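Local coordinates for protein S-adenosylmethionine dependent methyltransferase (Mesorhizobium loti, PDB 3BKW) that probably transfers methyl groups from S-adenosylmethionine to an acceptor substrate, at residues A34-L39 and C58-E63; V48-G53 and A96-L101; R81-G86 and I91-A96; G137-F142 and A207-E212. All coordinates share one frame; numbering follows the deposited sequence.

Contact 1 (A34-L39 and C58-E63); sequences ALRAML and CRWAHE
W60 reaches from helix 56-63 to R36 of helix 32-38 and L39 just past its end, and its indole bridges two backbones whose closest CA atoms, those of R36 and A61, lie 10.3 Å apart. The apolar part falls on the six-membered ring of the indole. L39 CD1 sits 3.6 Å from W60 CZ3 and is almost as near to CH2, the two side chains meeting from opposite directions. The aliphatic stem of R36 comes in across the tryptophan at about a right angle, with CG 3.8 Å from W60 CZ2. With CG of W60 anti to its backbone N (chi1 175°), the indole extends across the gap to both partners.

The polar part is indirect. A water in the plane of the indole accepts from W60 NE1 at 3.1 Å and, weakly, from R36 NH1. The bend at chi3 (60°) turns the terminal group of R36 toward this water while the stem packs; the guanidinium plane is 33° from the indole plane.

W60 also stacks on H64 and meets W32 edge-to-face. Beneath helix 32-38, L35 and L39 rest on V141 of strand 138-145, while on the far side of helix 56-63 C58 packs against strand 91-95.

Contact 2 (V48-G53 and A96-L101); sequences VDLGCG and ADLDKL
L98 and L101 bring the loop after strand 91-95 against L50, the last residue of strand 46-50. No hydrogen bond joins the two segments; the contact is made by leucine methyls against L50 and the backbone at G51. The loop first turns at D97, whose OD1 accepts from D99 N at 3.1 Å. The bond closing this Asx turn is bent (N-H...O angle 148°), and the donor stands 54° out of the carboxylate plane. A backbone bond of 2.9 Å from K100 N to D97 O closes the same turn, in which L98 points toward the strand.

L98 follows with its two methyl branches divided between neighbouring residues. CD2 lies 4.0 Å from L50 CB and nearly as close to L50 CD2; CD1 is 4.2 Å from G51 N, over the peptide that leaves the strand. The first torsion, with CG anti to the carbonyl carbon (chi1 -61°), directs the fork at this peptide. Cutting L98 back to an alanine is likely to open a gap beside L50 and G51, since both branches that meet them would be gone.

Past the turn, L101 contributes CD2, which meets L50 CD2 at 4.0 Å with the side chains crossing at about a right angle. L126 of helix 123-133 packs on both L98 and L101.

G51 takes a positive phi, which favours glycine. The run DLGCG, from the end of the first strand into the loop after it, matches the glycine-rich signature loop of Rossmann-like methyltransferases, which in relatives lines the S-adenosylmethionine site.

Contact 3 (R81-G86 and I91-A96); sequences RARAAG and ITYERA
Y93 lies beneath A82 and R83 where helix 76-84 returns to strand 91-95, the closing half of a beta-alpha-beta crossover that starts at strand 68-73. A82 CB stands over one face of the tyrosine ring, 3.7 Å from its centroid and 16° off the normal, a CH-pi contact displaced toward the CZ and CE1 rim. R83 comes up obliquely beside it, its CG 3.7 Å from Y93 CD2. The arginine then runs past the tyrosine in the opposite direction, extended from CG to NE, and its guanidinium plane is turned 86° from the ring.

That course carries R83 NH2 to Y93 O at 3.1 Å. The bond is bent (147°), and the donor stands above the carbonyl plane. One guanidinium face looks onto Y93 CB. R83 NE and Y93 N both donate to one water, which lies in the guanidinium plane, while R83 NH1 forms a long, weak ion pair with E76. C58 and R59 of helix 56-63 also pack on Y93.

At the far end of the ring, Y93 OH donates to a second water, one that bridges A82 O and G86 O. A phenylalanine in place of Y93 would probably leave this water without the hydroxyl that donates to it, loosening the tie between strand and helix end. G86, with positive phi, leaves the helix and turns its carbonyl to the same water, which donates to G86 O at 2.6 Å and to A82 O at 2.7 Å, and accepts from Y93 OH at 2.6 Å.

Contact 4 (G137-F142 and A207-E212); sequences GGHFVF and AIEHVE
H139 and E209 join strands 138-145 and 207-213 by a single side-chain hydrogen bond, from H139 NE2 to E209 OE1 at 2.7 Å. The two side chains cross at about a right angle, and the imidazole and carboxylate planes stand 75° apart. The oxygen lies at the imidazole edge, close to its plane; NE2 comes to the syn side of OE1, 24° out of the carboxylate plane. The N-H...O angle of 131° shows a bent bond, and E209 OE1 also lies 3.1 Å from H139 CD2, displaced toward that carbon.

E209 bridges the gap because CG is anti to the backbone N and the chain stays extended beyond it, spanning the 9.0 Å between H139 CA and E209 CA. OE1 is thus gripped by both H139 NE2 and the salt bridge to R242, which would be expected to favour the ionised carboxylate.

Further along strand 207-213, H210 NE2 donates to the anti lone pair of E212 OE1 at 2.8 Å. E209 and H210 form a classic beta bulge opposite S240. Strand 236-242 runs between the two strands joined here, helix 194-203 packs against I208 and V211, and N199 of the second subunit bonds to V211 N.

Overall arrangement
Contacts 2, 3 and 4 reach one seven-stranded sheet. Contact 3 lies at its 91-95 edge and contact 4 includes the opposite outer strand, 207-213; their centres are about 26 Å apart and they do not touch. Contact 1 touches all three: C58 CB is 3.3 Å from Y93 OH, C58 SG 3.5 Å from D49 OD2, and L35 CD1 3.6 Å from V141 CG1. Contacts 2 and 3 share A96, with centres about 12 Å apart, and C52 SG meets Y93 CD1 at 3.8 Å. Since 48-53 carries the glycine-rich loop, contact 2 probably borders the cofactor pocket, with contact 3 beside it; contact 4, about 18 Å from contact 2 between centres, adjoins the second subunit.

Contact 1 (A34-L39 and C58-E63)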
loop_
_atom_site.group_PDB
_atom_site.type_symbol
_atom_site.label_atom_id
_atom_site.label_comp_id
_atom_site.label_asym_id
_atom_site.label_seq_id
_atom_site.Cartn_x
_atom_site.Cartn_y
_atom_site.Cartn_z
ATOM N N ALA A 34 -14.153 6.549 -7.856
ATOM C CA ALA A 34 -12.770 6.050 -7.787
ATOM C C ALA A 34 -12.695 4.545 -7.974
ATOM O O ALA A 34 -11.834 4.059 -8.708
ATOM C CB ALA A 34 -12.148 6.420 -6.462
ATOM N N LEU A 35 -13.612 3.822 -7.338
ATOM C CA LEU A 35 -13.651 2.352 -7.441
ATOM C C LEU A 35 -14.125 1.936 -8.838
ATOM O O LEU A 35 -13.537 1.044 -9.463
ATOM C CB LEU A 35 -14.529 1.767 -6.326
ATOM C CG LEU A 35 -14.384 0.274 -6.054
ATOM C CD1 LEU A 35 -12.945 -0.046 -5.649
ATOM C CD2 LEU A 35 -15.406 -0.191 -5.008
ATOM N N ARG A 36 -15.144 2.637 -9.358
ATOM C CA ARG A 36 -15.657 2.402 -10.719
ATOM C C ARG A 36 -14.541 2.559 -11.768
ATOM O O ARG A 36 -14.436 1.759 -12.696
ATOM C CB ARG A 36 -16.792 3.370 -11.031
ATOM C CG ARG A 36 -17.397 3.214 -12.440
ATOM C CD ARG A 36 -18.454 4.275 -12.677
ATOM N NE ARG A 36 -17.896 5.617 -12.573
ATOM C CZ ARG A 36 -18.589 6.746 -12.372
ATOM N NH1 ARG A 36 -19.923 6.742 -12.235
ATOM N NH2 ARG A 36 -17.937 7.906 -12.288
ATOM N N ALA A 37 -13.703 3.585 -11.586
ATOM C CA ALA A 37 -12.572 3.850 -12.486
ATOM C C ALA A 37 -11.539 2.720 -12.535
ATOM O O ALA A 37 -10.845 2.555 -13.547
ATOM C CB ALA A 37 -11.902 5.145 -12.116
HETATM N N MSE A 38 -11.474 1.937 -11.452
HETATM C CA MSE A 38 -10.557 0.809 -11.314
HETATM C C MSE A 38 -11.070 -0.487 -11.926
HETATM O O MSE A 38 -10.294 -1.417 -12.160
HETATM C CB MSE A 38 -10.241 0.613 -9.841
HETATM C CG MSE A 38 -9.511 1.789 -9.241
HETATM SE SE MSE A 38 -9.492 1.759 -7.323
HETATM C CE MSE A 38 -8.712 0.005 -7.021
ATOM N N LEU A 39 -12.367 -0.544 -12.223
ATOM C CA LEU A 39 -12.968 -1.732 -12.800
ATOM C C LEU A 39 -12.533 -1.926 -14.233
ATOM O O LEU A 39 -12.216 -0.957 -14.917
ATOM C CB LEU A 39 -14.494 -1.608 -12.825
ATOM C CG LEU A 39 -15.225 -1.470 -11.495
ATOM C CD1 LEU A 39 -16.703 -1.144 -11.792
ATOM C CD2 LEU A 39 -15.055 -2.754 -10.661
ATOM N N CYS A 58 -24.864 -4.618 -8.601
ATOM C CA CYS A 58 -25.389 -5.673 -9.485
ATOM C C CYS A 58 -26.203 -5.068 -10.624
ATOM O O CYS A 58 -25.990 -5.414 -11.797
ATOM C CB CYS A 58 -26.239 -6.681 -8.712
ATOM S SG CYS A 58 -25.278 -7.639 -7.543
ATOM N N ARG A 59 -27.119 -4.156 -10.278
ATOM C CA ARG A 59 -27.924 -3.454 -11.271
ATOM C C ARG A 59 -27.091 -2.542 -12.166
ATOM O O ARG A 59 -27.320 -2.509 -13.368
ATOM C CB ARG A 59 -29.088 -2.689 -10.641
ATOM C CG ARG A 59 -30.173 -3.617 -10.095
ATOM C CD ARG A 59 -31.395 -2.860 -9.612
ATOM N NE ARG A 59 -31.115 -2.053 -8.432
ATOM C CZ ARG A 59 -30.928 -2.531 -7.199
ATOM N NH1 ARG A 59 -31.001 -3.830 -6.940
ATOM N NH2 ARG A 59 -30.669 -1.686 -6.207
ATOM N N TRP A 60 -26.130 -1.824 -11.590
ATOM C CA TRP A 60 -25.219 -0.980 -12.389
ATOM C C TRP A 60 -24.484 -1.829 -13.430
ATOM O O TRP A 60 -24.422 -1.462 -14.602
ATOM C CB TRP A 60 -24.220 -0.215 -11.492
ATOM C CG TRP A 60 -23.199 0.572 -12.273
ATOM C CD1 TRP A 60 -23.318 1.856 -12.688
ATOM C CD2 TRP A 60 -21.931 0.100 -12.771
ATOM N NE1 TRP A 60 -22.204 2.222 -13.399
ATOM C CE2 TRP A 60 -21.348 1.162 -13.490
ATOM C CE3 TRP A 60 -21.251 -1.117 -12.690
ATOM C CZ2 TRP A 60 -20.084 1.059 -14.098
ATOM C CZ3 TRP A 60 -19.995 -1.233 -13.296
ATOM C CH2 TRP A 60 -19.433 -0.148 -14.005
ATOM N N ALA A 61 -23.940 -2.962 -12.996
ATOM C CA ALA A 61 -23.182 -3.847 -13.878
ATOM C C ALA A 61 -24.049 -4.388 -15.007
ATOM O O ALA A 61 -23.611 -4.429 -16.168
ATOM C CB ALA A 61 -22.557 -4.988 -13.090
ATOM N N HIS A 62 -25.266 -4.814 -14.668
ATOM C CA HIS A 62 -26.224 -5.280 -15.671
ATOM C C HIS A 62 -26.558 -4.153 -16.665
ATOM O O HIS A 62 -26.503 -4.355 -17.880
ATOM C CB HIS A 62 -27.511 -5.802 -15.026
ATOM C CG HIS A 62 -28.515 -6.297 -16.024
ATOM N ND1 HIS A 62 -28.456 -7.560 -16.570
ATOM C CD2 HIS A 62 -29.561 -5.676 -16.619
ATOM C CE1 HIS A 62 -29.449 -7.709 -17.432
ATOM N NE2 HIS A 62 -30.137 -6.584 -17.477
ATOM N N GLU A 63 -26.864 -2.967 -16.146
ATOM C CA GLU A 63 -27.132 -1.796 -17.009
ATOM C C GLU A 63 -25.985 -1.504 -17.986
ATOM O O GLU A 63 -26.238 -1.082 -19.125
ATOM C CB GLU A 63 -27.399 -0.548 -16.175
ATOM C CG GLU A 63 -28.702 -0.550 -15.428
ATOM C CD GLU A 63 -28.743 0.451 -14.264
ATOM O OE1 GLU A 63 -27.916 1.400 -14.219
ATOM O OE2 GLU A 63 -29.624 0.285 -13.385
HETATM O O HOH W 1 -21.610 5.056 -14.532
#

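Contact 2 (V48-G53 and A96-L101)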
loop_
_atom_site.group_PDB
_atom_site.type_symbol
_atom_site.label_atom_id
_atom_site.label_comp_id
_atom_site.label_asym_id
_atom_site.label_seq_id
_atom_site.Cartn_x
_atom_site.Cartn_y
_atom_site.Cartn_z
ATOM N N VAL A 48 -19.191 -11.492 -10.022
ATOM C CA VAL A 48 -19.700 -11.851 -8.705
ATOM C C VAL A 48 -19.520 -10.635 -7.788
ATOM O O VAL A 48 -18.443 -10.035 -7.776
ATOM C CB VAL A 48 -19.084 -13.148 -8.119
ATOM C CG1 VAL A 48 -17.556 -13.068 -7.989
ATOM C CG2 VAL A 48 -19.740 -13.494 -6.776
ATOM N N ASP A 49 -20.575 -10.296 -7.035
ATOM C CA ASP A 49 -20.587 -9.195 -6.092
ATOM C C ASP A 49 -20.634 -9.791 -4.705
ATOM O O ASP A 49 -21.638 -10.386 -4.328
ATOM C CB ASP A 49 -21.805 -8.297 -6.354
ATOM C CG ASP A 49 -21.857 -7.086 -5.457
ATOM O OD1 ASP A 49 -21.054 -6.990 -4.518
ATOM O OD2 ASP A 49 -22.681 -6.200 -5.718
ATOM N N LEU A 50 -19.531 -9.661 -3.961
ATOM C CA LEU A 50 -19.409 -10.233 -2.624
ATOM C C LEU A 50 -19.862 -9.219 -1.584
ATOM O O LEU A 50 -19.165 -8.228 -1.336
ATOM C CB LEU A 50 -17.963 -10.690 -2.359
ATOM C CG LEU A 50 -17.297 -11.634 -3.356
ATOM C CD1 LEU A 50 -15.821 -11.845 -3.046
ATOM C CD2 LEU A 50 -18.018 -12.950 -3.397
ATOM N N GLY A 51 -21.034 -9.465 -0.996
ATOM C CA GLY A 51 -21.656 -8.567 0.002
ATOM C C GLY A 51 -22.430 -7.527 -0.786
ATOM O O GLY A 51 -22.235 -6.320 -0.625
ATOM N N CYS A 52 -23.352 -8.014 -1.610
ATOM C CA CYS A 52 -24.084 -7.166 -2.553
ATOM C C CYS A 52 -25.151 -6.235 -1.962
ATOM O O CYS A 52 -25.604 -5.304 -2.650
ATOM C CB CYS A 52 -24.736 -8.038 -3.635
ATOM S SG CYS A 52 -26.046 -9.110 -3.068
ATOM N N GLY A 53 -25.579 -6.508 -0.730
ATOM C CA GLY A 53 -26.614 -5.726 -0.079
ATOM C C GLY A 53 -27.865 -5.659 -0.930
ATOM O O GLY A 53 -28.338 -6.680 -1.445
ATOM N N ALA A 96 -25.226 -16.186 1.072
ATOM C CA ALA A 96 -23.889 -16.733 1.310
ATOM C C ALA A 96 -23.217 -16.084 2.503
ATOM O O ALA A 96 -23.472 -14.920 2.803
ATOM C CB ALA A 96 -23.013 -16.578 0.083
ATOM N N ASP A 97 -22.368 -16.864 3.172
ATOM C CA ASP A 97 -21.572 -16.416 4.311
ATOM C C ASP A 97 -20.169 -16.242 3.760
ATOM O O ASP A 97 -19.528 -17.229 3.391
ATOM C CB ASP A 97 -21.579 -17.483 5.417
ATOM C CG ASP A 97 -20.794 -17.066 6.672
ATOM O OD1 ASP A 97 -20.115 -16.010 6.697
ATOM O OD2 ASP A 97 -20.861 -17.830 7.660
ATOM N N LEU A 98 -19.687 -15.000 3.693
ATOM C CA LEU A 98 -18.338 -14.735 3.152
ATOM C C LEU A 98 -17.190 -15.384 3.958
ATOM O O LEU A 98 -16.101 -15.581 3.406
ATOM C CB LEU A 98 -18.086 -13.243 2.967
ATOM C CG LEU A 98 -18.998 -12.472 2.004
ATOM C CD1 LEU A 98 -18.508 -11.018 1.925
ATOM C CD2 LEU A 98 -19.085 -13.082 0.602
ATOM N N ASP A 99 -17.434 -15.710 5.233
ATOM C CA ASP A 99 -16.469 -16.463 6.056
ATOM C C ASP A 99 -16.374 -17.934 5.671
ATOM O O ASP A 99 -15.405 -18.579 6.043
ATOM C CB ASP A 99 -16.825 -16.393 7.549
ATOM C CG ASP A 99 -16.651 -15.018 8.124
ATOM O OD1 ASP A 99 -15.571 -14.425 7.932
ATOM O OD2 ASP A 99 -17.566 -14.536 8.823
ATOM N N LYS A 100 -17.380 -18.462 4.970
ATOM C CA LYS A 100 -17.428 -19.864 4.526
ATOM C C LYS A 100 -17.747 -19.903 3.025
ATOM O O LYS A 100 -18.500 -20.753 2.556
ATOM C CB LYS A 100 -18.519 -20.608 5.309
ATOM C CG LYS A 100 -18.414 -20.526 6.828
ATOM C CD LYS A 100 -19.577 -21.256 7.478
ATOM N N LEU A 101 -17.136 -18.990 2.272
ATOM C CA LEU A 101 -17.433 -18.814 0.861
ATOM C C LEU A 101 -16.935 -19.943 -0.033
ATOM O O LEU A 101 -15.777 -20.369 0.072
ATOM C CB LEU A 101 -16.816 -17.500 0.355
ATOM C CG LEU A 101 -17.036 -17.067 -1.109
ATOM C CD1 LEU A 101 -18.500 -16.715 -1.370
ATOM C CD2 LEU A 101 -16.112 -15.903 -1.501
#

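Contact 3 (R81-G86 and I91-A96)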
loop_
_atom_site.group_PDB
_atom_site.type_symbol
_atom_site.label_atom_id
_atom_site.label_comp_id
_atom_site.label_asym_id
_atom_site.label_seq_id
_atom_site.Cartn_x
_atom_site.Cartn_y
_atom_site.Cartn_z
ATOM N N ARG A 81 -35.373 -7.884 -1.368
ATOM C CA ARG A 81 -35.543 -6.499 -1.857
ATOM C C ARG A 81 -34.746 -6.281 -3.152
ATOM O O ARG A 81 -35.234 -5.642 -4.085
ATOM C CB ARG A 81 -35.150 -5.449 -0.793
ATOM C CG ARG A 81 -35.893 -5.615 0.543
ATOM C CD ARG A 81 -36.091 -4.334 1.356
ATOM N NE ARG A 81 -34.865 -3.591 1.667
ATOM C CZ ARG A 81 -34.380 -2.524 1.012
ATOM N NH1 ARG A 81 -33.246 -1.958 1.444
ATOM N NH2 ARG A 81 -34.990 -1.996 -0.060
ATOM N N ALA A 82 -33.530 -6.830 -3.206
ATOM C CA ALA A 82 -32.682 -6.768 -4.408
ATOM C C ALA A 82 -33.365 -7.419 -5.615
ATOM O O ALA A 82 -33.402 -6.823 -6.687
ATOM C CB ALA A 82 -31.323 -7.429 -4.157
ATOM N N ARG A 83 -33.911 -8.625 -5.430
ATOM C CA ARG A 83 -34.633 -9.329 -6.519
ATOM C C ARG A 83 -35.799 -8.503 -7.056
ATOM O O ARG A 83 -35.914 -8.308 -8.275
ATOM C CB ARG A 83 -35.156 -10.694 -6.068
ATOM C CG ARG A 83 -34.075 -11.720 -5.856
ATOM C CD ARG A 83 -34.662 -13.067 -5.492
ATOM N NE ARG A 83 -33.640 -13.959 -4.941
ATOM C CZ ARG A 83 -33.384 -14.156 -3.644
ATOM N NH1 ARG A 83 -34.098 -13.596 -2.663
ATOM N NH2 ARG A 83 -32.393 -14.976 -3.318
ATOM N N ALA A 84 -36.627 -8.008 -6.131
ATOM C CA ALA A 84 -37.793 -7.151 -6.439
ATOM C C ALA A 84 -37.447 -5.906 -7.272
ATOM O O ALA A 84 -38.250 -5.490 -8.121
ATOM C CB ALA A 84 -38.499 -6.728 -5.154
ATOM N N ALA A 85 -36.257 -5.341 -7.044
ATOM C CA ALA A 85 -35.784 -4.160 -7.783
ATOM C C ALA A 85 -35.447 -4.401 -9.269
ATOM O O ALA A 85 -35.198 -3.430 -9.990
ATOM C CB ALA A 85 -34.594 -3.514 -7.059
ATOM N N GLY A 86 -35.387 -5.669 -9.707
ATOM C CA GLY A 86 -35.156 -6.030 -11.121
ATOM C C GLY A 86 -33.694 -5.988 -11.537
ATOM O O GLY A 86 -32.833 -5.625 -10.735
ATOM N N ILE A 91 -29.240 -11.291 -13.544
ATOM C CA ILE A 91 -28.766 -11.148 -12.170
ATOM C C ILE A 91 -29.391 -12.230 -11.290
ATOM O O ILE A 91 -30.617 -12.332 -11.215
ATOM C CB ILE A 91 -29.103 -9.774 -11.535
ATOM C CG1 ILE A 91 -28.649 -8.621 -12.434
ATOM C CG2 ILE A 91 -28.446 -9.688 -10.143
ATOM C CD1 ILE A 91 -28.927 -7.241 -11.839
ATOM N N THR A 92 -28.540 -13.026 -10.645
ATOM C CA THR A 92 -28.944 -14.060 -9.690
ATOM C C THR A 92 -28.479 -13.613 -8.315
ATOM O O THR A 92 -27.337 -13.169 -8.177
ATOM C CB THR A 92 -28.301 -15.411 -10.022
ATOM O OG1 THR A 92 -28.789 -15.856 -11.291
ATOM C CG2 THR A 92 -28.614 -16.479 -8.945
ATOM N N TYR A 93 -29.365 -13.718 -7.315
ATOM C CA TYR A 93 -29.027 -13.400 -5.920
ATOM C C TYR A 93 -29.084 -14.680 -5.118
ATOM O O TYR A 93 -30.028 -15.448 -5.260
ATOM C CB TYR A 93 -29.977 -12.375 -5.328
ATOM C CG TYR A 93 -29.820 -11.004 -5.935
ATOM C CD1 TYR A 93 -28.776 -10.159 -5.537
ATOM C CD2 TYR A 93 -30.689 -10.553 -6.923
ATOM C CE1 TYR A 93 -28.625 -8.881 -6.107
ATOM C CE2 TYR A 93 -30.540 -9.285 -7.500
ATOM C CZ TYR A 93 -29.508 -8.454 -7.081
ATOM O OH TYR A 93 -29.366 -7.195 -7.638
ATOM N N GLU A 94 -28.050 -14.928 -4.317
ATOM C CA GLU A 94 -28.001 -16.124 -3.465
ATOM C C GLU A 94 -27.465 -15.763 -2.107
ATOM O O GLU A 94 -26.582 -14.910 -1.987
ATOM C CB GLU A 94 -27.115 -17.208 -4.072
ATOM C CG GLU A 94 -27.611 -17.788 -5.391
ATOM C CD GLU A 94 -26.735 -18.930 -5.915
ATOM O OE1 GLU A 94 -25.668 -19.202 -5.332
ATOM O OE2 GLU A 94 -27.113 -19.556 -6.932
ATOM N N ARG A 95 -27.988 -16.425 -1.078
ATOM C CA ARG A 95 -27.540 -16.191 0.288
ATOM C C ARG A 95 -26.180 -16.882 0.455
ATOM O O ARG A 95 -25.990 -18.001 -0.032
ATOM C CB ARG A 95 -28.563 -16.706 1.304
ATOM C CG ARG A 95 -28.306 -16.209 2.711
ATOM C CD ARG A 95 -29.229 -16.861 3.716
ATOM N NE ARG A 95 -28.758 -16.670 5.087
ATOM C CZ ARG A 95 -27.741 -17.330 5.663
ATOM N NH1 ARG A 95 -27.007 -18.233 4.990
ATOM N NH2 ARG A 95 -27.429 -17.065 6.936
ATOM N N ALA A 96 -25.226 -16.186 1.072
ATOM C CA ALA A 96 -23.889 -16.733 1.310
ATOM C C ALA A 96 -23.217 -16.084 2.503
ATOM O O ALA A 96 -23.472 -14.920 2.803
ATOM C CB ALA A 96 -23.013 -16.578 0.083
HETATM O O HOH W 2 -31.623 -6.361 -8.597
HETATM O O HOH W 3 -32.126 -14.381 -7.613
#

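Contact 4 (G137-F142 and A207-E212)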
loop_
_atom_site.group_PDB
_atom_site.type_symbol
_atom_site.label_atom_id
_atom_site.label_comp_id
_atom_site.label_asym_id
_atom_site.label_seq_id
_atom_site.Cartn_x
_atom_site.Cartn_y
_atom_site.Cartn_z
ATOM N N GLY A 137 -6.597 -13.933 -16.247
ATOM C CA GLY A 137 -6.701 -12.518 -16.608
ATOM C C GLY A 137 -7.854 -11.774 -15.936
ATOM O O GLY A 137 -8.051 -10.579 -16.189
ATOM N N GLY A 138 -8.619 -12.459 -15.080
ATOM C CA GLY A 138 -9.742 -11.841 -14.389
ATOM C C GLY A 138 -9.275 -10.932 -13.276
ATOM O O GLY A 138 -8.119 -11.014 -12.859
ATOM N N HIS A 139 -10.184 -10.071 -12.791
ATOM C CA HIS A 139 -9.870 -9.082 -11.754
ATOM C C HIS A 139 -10.726 -9.204 -10.505
ATOM O O HIS A 139 -11.806 -9.743 -10.546
ATOM C CB HIS A 139 -10.005 -7.655 -12.277
ATOM C CG HIS A 139 -8.991 -7.300 -13.318
ATOM N ND1 HIS A 139 -9.203 -7.509 -14.659
ATOM C CD2 HIS A 139 -7.755 -6.757 -13.210
ATOM C CE1 HIS A 139 -8.143 -7.109 -15.339
ATOM N NE2 HIS A 139 -7.247 -6.650 -14.482
ATOM N N PHE A 140 -10.165 -8.720 -9.400
ATOM C CA PHE A 140 -10.821 -8.616 -8.104
ATOM C C PHE A 140 -10.631 -7.164 -7.686
ATOM O O PHE A 140 -9.492 -6.733 -7.522
ATOM C CB PHE A 140 -10.203 -9.603 -7.126
ATOM C CG PHE A 140 -10.825 -9.617 -5.746
ATOM C CD1 PHE A 140 -12.153 -9.229 -5.490
ATOM C CD2 PHE A 140 -10.088 -10.157 -4.691
ATOM C CE1 PHE A 140 -12.703 -9.303 -4.205
ATOM C CE2 PHE A 140 -10.644 -10.243 -3.429
ATOM C CZ PHE A 140 -11.939 -9.823 -3.183
ATOM N N VAL A 141 -11.731 -6.428 -7.563
ATOM C CA VAL A 141 -11.709 -5.013 -7.231
ATOM C C VAL A 141 -12.576 -4.834 -5.998
ATOM O O VAL A 141 -13.753 -5.218 -5.984
ATOM C CB VAL A 141 -12.232 -4.176 -8.402
ATOM C CG1 VAL A 141 -12.263 -2.681 -8.044
ATOM C CG2 VAL A 141 -11.377 -4.398 -9.644
ATOM N N PHE A 142 -11.993 -4.296 -4.928
ATOM C CA PHE A 142 -12.721 -4.152 -3.695
ATOM C C PHE A 142 -12.319 -2.961 -2.847
ATOM O O PHE A 142 -11.193 -2.454 -2.956
ATOM C CB PHE A 142 -12.601 -5.457 -2.881
ATOM C CG PHE A 142 -11.197 -5.772 -2.375
ATOM C CD1 PHE A 142 -10.807 -5.360 -1.099
ATOM C CD2 PHE A 142 -10.270 -6.489 -3.157
ATOM C CE1 PHE A 142 -9.526 -5.660 -0.588
ATOM C CE2 PHE A 142 -8.970 -6.797 -2.651
ATOM C CZ PHE A 142 -8.609 -6.365 -1.360
ATOM N N ALA A 207 -1.729 -10.508 -8.894
ATOM C CA ALA A 207 -0.785 -9.443 -9.168
ATOM C C ALA A 207 -1.514 -8.181 -8.730
ATOM O O ALA A 207 -2.681 -8.012 -9.067
ATOM C CB ALA A 207 -0.477 -9.379 -10.615
ATOM N N ILE A 208 -0.857 -7.296 -7.980
ATOM C CA ILE A 208 -1.471 -6.005 -7.596
ATOM C C ILE A 208 -1.488 -5.116 -8.846
ATOM O O ILE A 208 -0.458 -4.930 -9.514
ATOM C CB ILE A 208 -0.691 -5.263 -6.473
ATOM C CG1 ILE A 208 -0.446 -6.181 -5.264
ATOM C CG2 ILE A 208 -1.384 -3.940 -6.083
ATOM C CD1 ILE A 208 -1.721 -6.870 -4.711
ATOM N N GLU A 209 -2.660 -4.583 -9.171
ATOM C CA GLU A 209 -2.851 -3.713 -10.329
ATOM C C GLU A 209 -2.959 -2.230 -9.960
ATOM O O GLU A 209 -2.419 -1.376 -10.660
ATOM C CB GLU A 209 -4.078 -4.171 -11.121
ATOM C CG GLU A 209 -4.359 -3.357 -12.380
ATOM C CD GLU A 209 -5.378 -4.005 -13.293
ATOM O OE1 GLU A 209 -5.119 -5.136 -13.747
ATOM O OE2 GLU A 209 -6.415 -3.364 -13.595
ATOM N N HIS A 210 -3.672 -1.921 -8.885
ATOM C CA HIS A 210 -3.882 -0.521 -8.489
ATOM C C HIS A 210 -4.268 -0.476 -7.018
ATOM O O HIS A 210 -5.028 -1.312 -6.546
ATOM C CB HIS A 210 -4.994 0.107 -9.351
ATOM C CG HIS A 210 -5.164 1.586 -9.173
ATOM N ND1 HIS A 210 -4.492 2.514 -9.940
ATOM C CD2 HIS A 210 -5.967 2.292 -8.344
ATOM C CE1 HIS A 210 -4.855 3.730 -9.564
ATOM N NE2 HIS A 210 -5.752 3.622 -8.601
ATOM N N VAL A 211 -3.696 0.476 -6.291
ATOM C CA VAL A 211 -3.970 0.671 -4.874
ATOM C C VAL A 211 -4.274 2.159 -4.661
ATOM O O VAL A 211 -3.476 3.010 -5.036
ATOM C CB VAL A 211 -2.771 0.245 -4.003
ATOM C CG1 VAL A 211 -3.072 0.467 -2.504
ATOM C CG2 VAL A 211 -2.406 -1.210 -4.252
ATOM N N GLU A 212 -5.407 2.458 -4.047
ATOM C CA GLU A 212 -5.794 3.841 -3.840
ATOM C C GLU A 212 -6.333 4.034 -2.442
ATOM O O GLU A 212 -7.218 3.299 -1.988
ATOM C CB GLU A 212 -6.800 4.204 -4.909
ATOM C CG GLU A 212 -7.122 5.645 -5.037
ATOM C CD GLU A 212 -7.834 5.963 -6.348
ATOM O OE1 GLU A 212 -7.425 5.470 -7.436
ATOM O OE2 GLU A 212 -8.785 6.752 -6.303
#